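Local coordinates for protein leucine aminopeptidase 2 (Saccharomyces cerevisiae, PDB 2XQ0) that cleaves di- and tripeptides as a zinc-dependent aminopeptidase of the M1 family and also shows low epoxide hydrolase activity in vitro, at residues 343-355 with 387-401. Numbering follows the deposited sequence.
Sequences TRHFSALIGWSDL and TVPYEKGFNLLFHLE. With BES (2-(3-amino-2-hydroxy-4-phenyl-butyrylamino)-4-methyl-pentanoic acid), chain B.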
loop_
_atom_site.group_PDB
_atom_site.type_symbol
_atom_site.label_atom_id
_atom_site.label_comp_id
_atom_site.label_asym_id
_atom_site.label_seq_id
_atom_site.Cartn_x
_atom_site.Cartn_y
_atom_site.Cartn_z
ATOM N N THR A 343 -9.991 11.079 -17.222
ATOM C CA THR A 343 -8.852 10.776 -16.368
ATOM C C THR A 343 -9.182 9.650 -15.378
ATOM O O THR A 343 -8.396 8.710 -15.217
ATOM C CB THR A 343 -8.372 12.047 -15.625
ATOM O OG1 THR A 343 -7.976 13.023 -16.588
ATOM C CG2 THR A 343 -7.179 11.747 -14.726
ATOM N N ARG A 344 -10.342 9.727 -14.726
ATOM C CA ARG A 344 -10.742 8.657 -13.812
ATOM C C ARG A 344 -10.789 7.323 -14.555
ATOM O O ARG A 344 -10.301 6.296 -14.073
ATOM C CB ARG A 344 -12.111 8.942 -13.173
ATOM C CG ARG A 344 -12.681 7.706 -12.443
ATOM C CD ARG A 344 -13.759 8.070 -11.428
ATOM N NE ARG A 344 -15.079 8.228 -12.041
ATOM C CZ ARG A 344 -16.166 7.597 -11.609
ATOM N NH1 ARG A 344 -16.081 6.771 -10.576
ATOM N NH2 ARG A 344 -17.335 7.782 -12.203
ATOM N N HIS A 345 -11.403 7.339 -15.731
ATOM C CA HIS A 345 -11.566 6.129 -16.517
ATOM C C HIS A 345 -10.232 5.592 -17.024
ATOM O O HIS A 345 -10.029 4.384 -17.084
ATOM C CB HIS A 345 -12.524 6.390 -17.679
ATOM C CG HIS A 345 -13.958 6.451 -17.259
ATOM N ND1 HIS A 345 -14.916 5.600 -17.761
ATOM C CD2 HIS A 345 -14.585 7.223 -16.345
ATOM C CE1 HIS A 345 -16.081 5.864 -17.197
ATOM N NE2 HIS A 345 -15.905 6.844 -16.328
ATOM N N PHE A 346 -9.321 6.483 -17.405
ATOM C CA PHE A 346 -7.983 6.041 -17.818
ATOM C C PHE A 346 -7.317 5.289 -16.666
ATOM O O PHE A 346 -6.709 4.241 -16.840
ATOM C CB PHE A 346 -7.123 7.247 -18.232
ATOM C CG PHE A 346 -5.720 6.877 -18.646
ATOM C CD1 PHE A 346 -5.482 6.251 -19.863
ATOM C CD2 PHE A 346 -4.650 7.125 -17.812
ATOM C CE1 PHE A 346 -4.199 5.899 -20.237
ATOM C CE2 PHE A 346 -3.364 6.784 -18.188
ATOM C CZ PHE A 346 -3.135 6.169 -19.396
ATOM N N SER A 347 -7.426 5.830 -15.468
ATOM C CA SER A 347 -6.821 5.167 -14.310
ATOM C C SER A 347 -7.441 3.762 -14.112
ATOM O O SER A 347 -6.729 2.799 -13.812
ATOM C CB SER A 347 -6.971 6.068 -13.069
ATOM O OG SER A 347 -6.617 5.388 -11.881
ATOM N N ALA A 348 -8.749 3.633 -14.333
ATOM C CA ALA A 348 -9.439 2.349 -14.153
ATOM C C ALA A 348 -8.994 1.356 -15.208
ATOM O O ALA A 348 -8.960 0.150 -14.966
ATOM C CB ALA A 348 -10.958 2.537 -14.244
ATOM N N LEU A 349 -8.663 1.867 -16.387
ATOM C CA LEU A 349 -8.236 1.032 -17.508
ATOM C C LEU A 349 -6.881 0.444 -17.239
ATOM O O LEU A 349 -6.625 -0.702 -17.577
ATOM C CB LEU A 349 -8.131 1.852 -18.796
ATOM C CG LEU A 349 -9.381 2.185 -19.596
ATOM C CD1 LEU A 349 -9.020 3.200 -20.679
ATOM C CD2 LEU A 349 -9.984 0.931 -20.208
ATOM N N ILE A 350 -5.987 1.250 -16.676
ATOM C CA ILE A 350 -4.683 0.726 -16.298
ATOM C C ILE A 350 -4.876 -0.311 -15.187
ATOM O O ILE A 350 -4.260 -1.362 -15.219
ATOM C CB ILE A 350 -3.710 1.819 -15.812
ATOM C CG1 ILE A 350 -3.558 2.950 -16.841
ATOM C CG2 ILE A 350 -2.360 1.200 -15.452
ATOM C CD1 ILE A 350 -3.255 2.484 -18.229
ATOM N N GLY A 351 -5.738 -0.006 -14.217
ATOM C CA GLY A 351 -6.058 -0.929 -13.135
ATOM C C GLY A 351 -6.634 -2.253 -13.622
ATOM O O GLY A 351 -6.347 -3.317 -13.067
ATOM N N TRP A 352 -7.440 -2.196 -14.675
ATOM C CA TRP A 352 -7.994 -3.403 -15.274
ATOM C C TRP A 352 -6.888 -4.316 -15.786
ATOM O O TRP A 352 -6.920 -5.523 -15.552
ATOM C CB TRP A 352 -8.988 -3.069 -16.405
ATOM C CG TRP A 352 -9.628 -4.293 -17.003
ATOM C CD1 TRP A 352 -9.251 -4.956 -18.139
ATOM C CD2 TRP A 352 -10.753 -5.006 -16.477
ATOM N NE1 TRP A 352 -10.091 -6.022 -18.359
ATOM C CE2 TRP A 352 -11.010 -6.081 -17.347
ATOM C CE3 TRP A 352 -11.570 -4.833 -15.352
ATOM C CZ2 TRP A 352 -12.051 -6.982 -17.131
ATOM C CZ3 TRP A 352 -12.597 -5.735 -15.135
ATOM C CH2 TRP A 352 -12.830 -6.793 -16.027
ATOM N N SER A 353 -5.905 -3.748 -16.479
ATOM C CA SER A 353 -4.800 -4.557 -16.976
ATOM C C SER A 353 -3.896 -5.052 -15.844
ATOM O O SER A 353 -3.364 -6.148 -15.942
ATOM C CB SER A 353 -3.980 -3.820 -18.039
ATOM O OG SER A 353 -3.045 -2.956 -17.436
ATOM N N ASP A 354 -3.707 -4.248 -14.793
ATOM C CA ASP A 354 -3.042 -4.725 -13.569
ATOM C C ASP A 354 -3.777 -5.931 -12.937
ATOM O O ASP A 354 -3.150 -6.907 -12.504
ATOM C CB ASP A 354 -2.938 -3.599 -12.536
ATOM C CG ASP A 354 -1.902 -2.539 -12.910
ATOM O OD1 ASP A 354 -1.061 -2.785 -13.799
ATOM O OD2 ASP A 354 -1.922 -1.446 -12.297
ATOM N N LEU A 355 -5.100 -5.859 -12.867
ATOM C CA LEU A 355 -5.891 -6.981 -12.340
ATOM C C LEU A 355 -5.661 -8.239 -13.176
ATOM O O LEU A 355 -5.419 -9.337 -12.649
ATOM C CB LEU A 355 -7.388 -6.626 -12.340
ATOM C CG LEU A 355 -8.346 -7.649 -11.697
ATOM C CD1 LEU A 355 -7.896 -7.982 -10.269
ATOM C CD2 LEU A 355 -9.784 -7.165 -11.704
ATOM N N THR A 387 -3.550 -7.678 -6.528
ATOM C CA THR A 387 -4.330 -6.596 -7.096
ATOM C C THR A 387 -5.845 -6.797 -6.938
ATOM O O THR A 387 -6.618 -5.849 -7.075
ATOM C CB THR A 387 -3.978 -6.429 -8.567
ATOM O OG1 THR A 387 -2.549 -6.304 -8.691
ATOM C CG2 THR A 387 -4.665 -5.206 -9.131
ATOM N N VAL A 388 -6.271 -8.020 -6.625
ATOM C CA VAL A 388 -7.712 -8.321 -6.558
ATOM C C VAL A 388 -8.527 -7.438 -5.598
ATOM O O VAL A 388 -9.552 -6.888 -5.989
ATOM C CB VAL A 388 -7.953 -9.818 -6.251
ATOM C CG1 VAL A 388 -9.439 -10.085 -5.979
ATOM C CG2 VAL A 388 -7.455 -10.661 -7.411
ATOM N N PRO A 389 -8.081 -7.290 -4.334
ATOM C CA PRO A 389 -8.919 -6.454 -3.458
ATOM C C PRO A 389 -9.012 -5.017 -3.952
ATOM O O PRO A 389 -10.052 -4.368 -3.782
ATOM C CB PRO A 389 -8.201 -6.512 -2.093
ATOM C CG PRO A 389 -6.830 -7.104 -2.376
ATOM C CD PRO A 389 -7.040 -8.008 -3.580
ATOM N N TYR A 390 -7.924 -4.526 -4.542
ATOM C CA TYR A 390 -7.881 -3.171 -5.071
ATOM C C TYR A 390 -8.860 -3.017 -6.227
ATOM O O TYR A 390 -9.760 -2.182 -6.193
ATOM C CB TYR A 390 -6.459 -2.846 -5.563
ATOM C CG TYR A 390 -5.417 -2.781 -4.460
ATOM C CD1 TYR A 390 -4.803 -3.937 -3.973
ATOM C CD2 TYR A 390 -5.034 -1.560 -3.922
ATOM C CE1 TYR A 390 -3.845 -3.872 -2.951
ATOM C CE2 TYR A 390 -4.078 -1.482 -2.906
ATOM C CZ TYR A 390 -3.492 -2.631 -2.428
ATOM O OH TYR A 390 -2.541 -2.539 -1.432
ATOM N N GLU A 391 -8.667 -3.823 -7.256
ATOM C CA GLU A 391 -9.332 -3.589 -8.535
ATOM C C GLU A 391 -10.651 -4.322 -8.695
ATOM O O GLU A 391 -11.575 -3.792 -9.298
ATOM C CB GLU A 391 -8.405 -3.943 -9.698
ATOM C CG GLU A 391 -7.144 -3.067 -9.789
ATOM C CD GLU A 391 -7.449 -1.602 -10.100
ATOM O OE1 GLU A 391 -8.531 -1.298 -10.655
ATOM O OE2 GLU A 391 -6.604 -0.745 -9.777
ATOM N N LYS A 392 -10.751 -5.553 -8.209
ATOM C CA LYS A 392 -12.064 -6.180 -8.202
ATOM C C LYS A 392 -12.922 -5.413 -7.202
ATOM O O LYS A 392 -14.122 -5.211 -7.412
ATOM C CB LYS A 392 -11.975 -7.689 -7.860
ATOM C CG LYS A 392 -13.286 -8.441 -8.104
ATOM C CD LYS A 392 -13.246 -9.930 -7.721
ATOM C CE LYS A 392 -12.749 -10.823 -8.852
ATOM N NZ LYS A 392 -13.110 -12.292 -8.653
ATOM N N GLY A 393 -12.301 -4.977 -6.107
ATOM C CA GLY A 393 -12.995 -4.163 -5.116
ATOM C C GLY A 393 -13.524 -2.886 -5.720
ATOM O O GLY A 393 -14.713 -2.592 -5.630
ATOM N N PHE A 394 -12.629 -2.118 -6.335
ATOM C CA PHE A 394 -13.029 -0.928 -7.082
ATOM C C PHE A 394 -14.133 -1.205 -8.099
ATOM O O PHE A 394 -15.101 -0.453 -8.202
ATOM C CB PHE A 394 -11.829 -0.335 -7.821
ATOM C CG PHE A 394 -12.232 0.553 -8.956
ATOM C CD1 PHE A 394 -12.649 1.844 -8.718
ATOM C CD2 PHE A 394 -12.252 0.071 -10.245
ATOM C CE1 PHE A 394 -13.058 2.659 -9.750
ATOM C CE2 PHE A 394 -12.660 0.887 -11.291
ATOM C CZ PHE A 394 -13.061 2.180 -11.043
ATOM N N ASN A 395 -13.987 -2.267 -8.882
ATOM C CA ASN A 395 -15.000 -2.553 -9.900
ATOM C C ASN A 395 -16.376 -2.915 -9.373
ATOM O O ASN A 395 -17.392 -2.598 -10.005
ATOM C CB ASN A 395 -14.498 -3.604 -10.889
ATOM C CG ASN A 395 -13.657 -2.976 -11.988
ATOM O OD1 ASN A 395 -14.182 -2.265 -12.845
ATOM N ND2 ASN A 395 -12.345 -3.189 -11.937
ATOM N N LEU A 396 -16.433 -3.559 -8.214
ATOM C CA LEU A 396 -17.743 -3.796 -7.606
ATOM C C LEU A 396 -18.379 -2.463 -7.215
ATOM O O LEU A 396 -19.569 -2.228 -7.461
ATOM C CB LEU A 396 -17.627 -4.726 -6.396
ATOM C CG LEU A 396 -18.875 -4.837 -5.535
ATOM C CD1 LEU A 396 -20.060 -5.220 -6.402
ATOM C CD2 LEU A 396 -18.653 -5.847 -4.410
ATOM N N LEU A 397 -17.582 -1.559 -6.646
ATOM C CA LEU A 397 -18.132 -0.250 -6.233
ATOM C C LEU A 397 -18.534 0.642 -7.418
ATOM O O LEU A 397 -19.520 1.382 -7.350
ATOM C CB LEU A 397 -17.137 0.482 -5.338
ATOM C CG LEU A 397 -16.867 -0.260 -4.026
ATOM C CD1 LEU A 397 -15.730 0.385 -3.267
ATOM C CD2 LEU A 397 -18.139 -0.303 -3.194
ATOM N N PHE A 398 -17.738 0.597 -8.479
ATOM C CA PHE A 398 -18.037 1.323 -9.696
ATOM C C PHE A 398 -19.341 0.795 -10.346
ATOM O O PHE A 398 -20.134 1.565 -10.905
ATOM C CB PHE A 398 -16.857 1.228 -10.673
ATOM C CG PHE A 398 -17.039 2.068 -11.917
ATOM C CD1 PHE A 398 -16.976 3.450 -11.850
ATOM C CD2 PHE A 398 -17.290 1.474 -13.147
ATOM C CE1 PHE A 398 -17.166 4.238 -12.995
ATOM C CE2 PHE A 398 -17.472 2.251 -14.292
ATOM C CZ PHE A 398 -17.409 3.641 -14.206
ATOM N N HIS A 399 -19.544 -0.517 -10.271
ATOM C CA HIS A 399 -20.766 -1.151 -10.764
ATOM C C HIS A 399 -21.979 -0.660 -9.977
ATOM O O HIS A 399 -23.004 -0.293 -10.552
ATOM C CB HIS A 399 -20.646 -2.673 -10.651
ATOM C CG HIS A 399 -21.855 -3.416 -11.137
ATOM N ND1 HIS A 399 -22.309 -3.324 -12.434
ATOM C CD2 HIS A 399 -22.696 -4.259 -10.501
ATOM C CE1 HIS A 399 -23.385 -4.078 -12.574
ATOM N NE2 HIS A 399 -23.641 -4.658 -11.416
ATOM N N LEU A 400 -21.839 -0.637 -8.656
ATOM C CA LEU A 400 -22.885 -0.168 -7.761
ATOM C C LEU A 400 -23.214 1.303 -8.006
ATOM O O LEU A 400 -24.380 1.681 -8.072
ATOM C CB LEU A 400 -22.459 -0.384 -6.307
ATOM C CG LEU A 400 -22.447 -1.852 -5.861
ATOM C CD1 LEU A 400 -22.001 -1.996 -4.399
ATOM C CD2 LEU A 400 -23.807 -2.515 -6.079
ATOM N N GLU A 401 -22.177 2.133 -8.113
ATOM C CA GLU A 401 -22.347 3.531 -8.498
ATOM C C GLU A 401 -23.237 3.631 -9.734
ATOM O O GLU A 401 -24.185 4.408 -9.772
ATOM C CB GLU A 401 -20.979 4.161 -8.806
ATOM C CG GLU A 401 -21.042 5.608 -9.256
ATOM C CD GLU A 401 -19.718 6.128 -9.816
ATOM O OE1 GLU A 401 -18.686 6.087 -9.093
ATOM O OE2 GLU A 401 -19.722 6.605 -10.980
HETATM N N2 BES B . -0.724 0.248 2.947
HETATM C C1 BES B . -0.849 -0.042 1.534
HETATM C C6 BES B . 0.321 -0.911 1.069
HETATM C C7 BES B . 0.285 -2.250 1.770
HETATM C C8 BES B . -0.911 -2.955 1.850
HETATM C C12 BES B . 1.439 -2.770 2.350
HETATM C C9 BES B . -0.951 -4.184 2.499
HETATM C C11 BES B . 1.397 -4.000 3.002
HETATM C C10 BES B . 0.202 -4.708 3.075
HETATM C C2 BES B . -0.906 1.249 0.707
HETATM O O2 BES B . -1.959 2.151 1.075
HETATM C C3 BES B . -1.074 0.847 -0.721
HETATM O O3 BES B . -2.139 0.391 -1.143
HETATM N N1 BES B . 0.057 1.031 -1.389
HETATM C C4 BES B . 0.327 0.767 -2.788
HETATM C C13 BES B . 0.144 2.130 -3.444
HETATM C C14 BES B . -0.821 2.095 -4.621
HETATM C C15 BES B . -1.372 3.491 -4.889
HETATM C C16 BES B . -1.951 1.091 -4.405
HETATM C C5 BES B . 1.774 0.373 -2.875
HETATM O O1 BES B . 2.149 -0.353 -3.822
HETATM O O4 BES B . 2.556 0.788 -1.983
HETATM O O HOH W 1 -10.134 -1.369 -12.942
HETATM O O HOH W 2 -3.570 -1.299 -9.688
#
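Arg344 and Glu401 form a salt bridge where helices 341-360 and 388-403 are joined. The guanidinium meets the carboxylate end-on, the two planes 17° apart. NH2 of Arg344 gives a nearly straight bond to OE2 of Glu401 (2.9 Å), and NH1 of Arg344 reaches OE1 of Glu401 at 3.1 Å. Both oxygens use their syn lone pairs. Glu341 also pairs with Arg344, and Tyr329 bonds Glu401. Cutting Arg344 back to an alanine is likely to leave the buried carboxylate of Glu401 without its countercharge and to uncover one edge of Phe398.

Aromatic contacts adjoin the bridge. CE1 of Phe398 lies over one guanidinium face, 3.6 Å from NH2 of Arg344. The same ring turns its edge to the face of His345 in an offset edge-to-face pair, with planes at 85°.

Apolar contacts continue along the helices. CB of Ala348 touches CE2 and CZ of Phe394. Leu355 sets CD1 against CG2 of Val388 (3.9 Å), its CG swung away from the backbone N (chi1 -175°).

Polar contacts centre on Glu391. Its chain bends at chi2, laying the carboxylate against Gly351, with CD 3.4 Å from Gly351 CA. One water links OE1 of Glu391 to Ala348 O and Asn395 ND2; another joins OE2 of Glu391 to Asp354 OD2. Arg332 pairs with Glu391.

Next to Glu391, Tyr390, the proton donor, bonds O3 of bestatin through OH (3.0 Å). Arg344 and Glu401 probably balance each other's charge inside the protein, and the helix carrying Tyr390 is tied to its neighbour by ion pair, ring contacts and water bridges together.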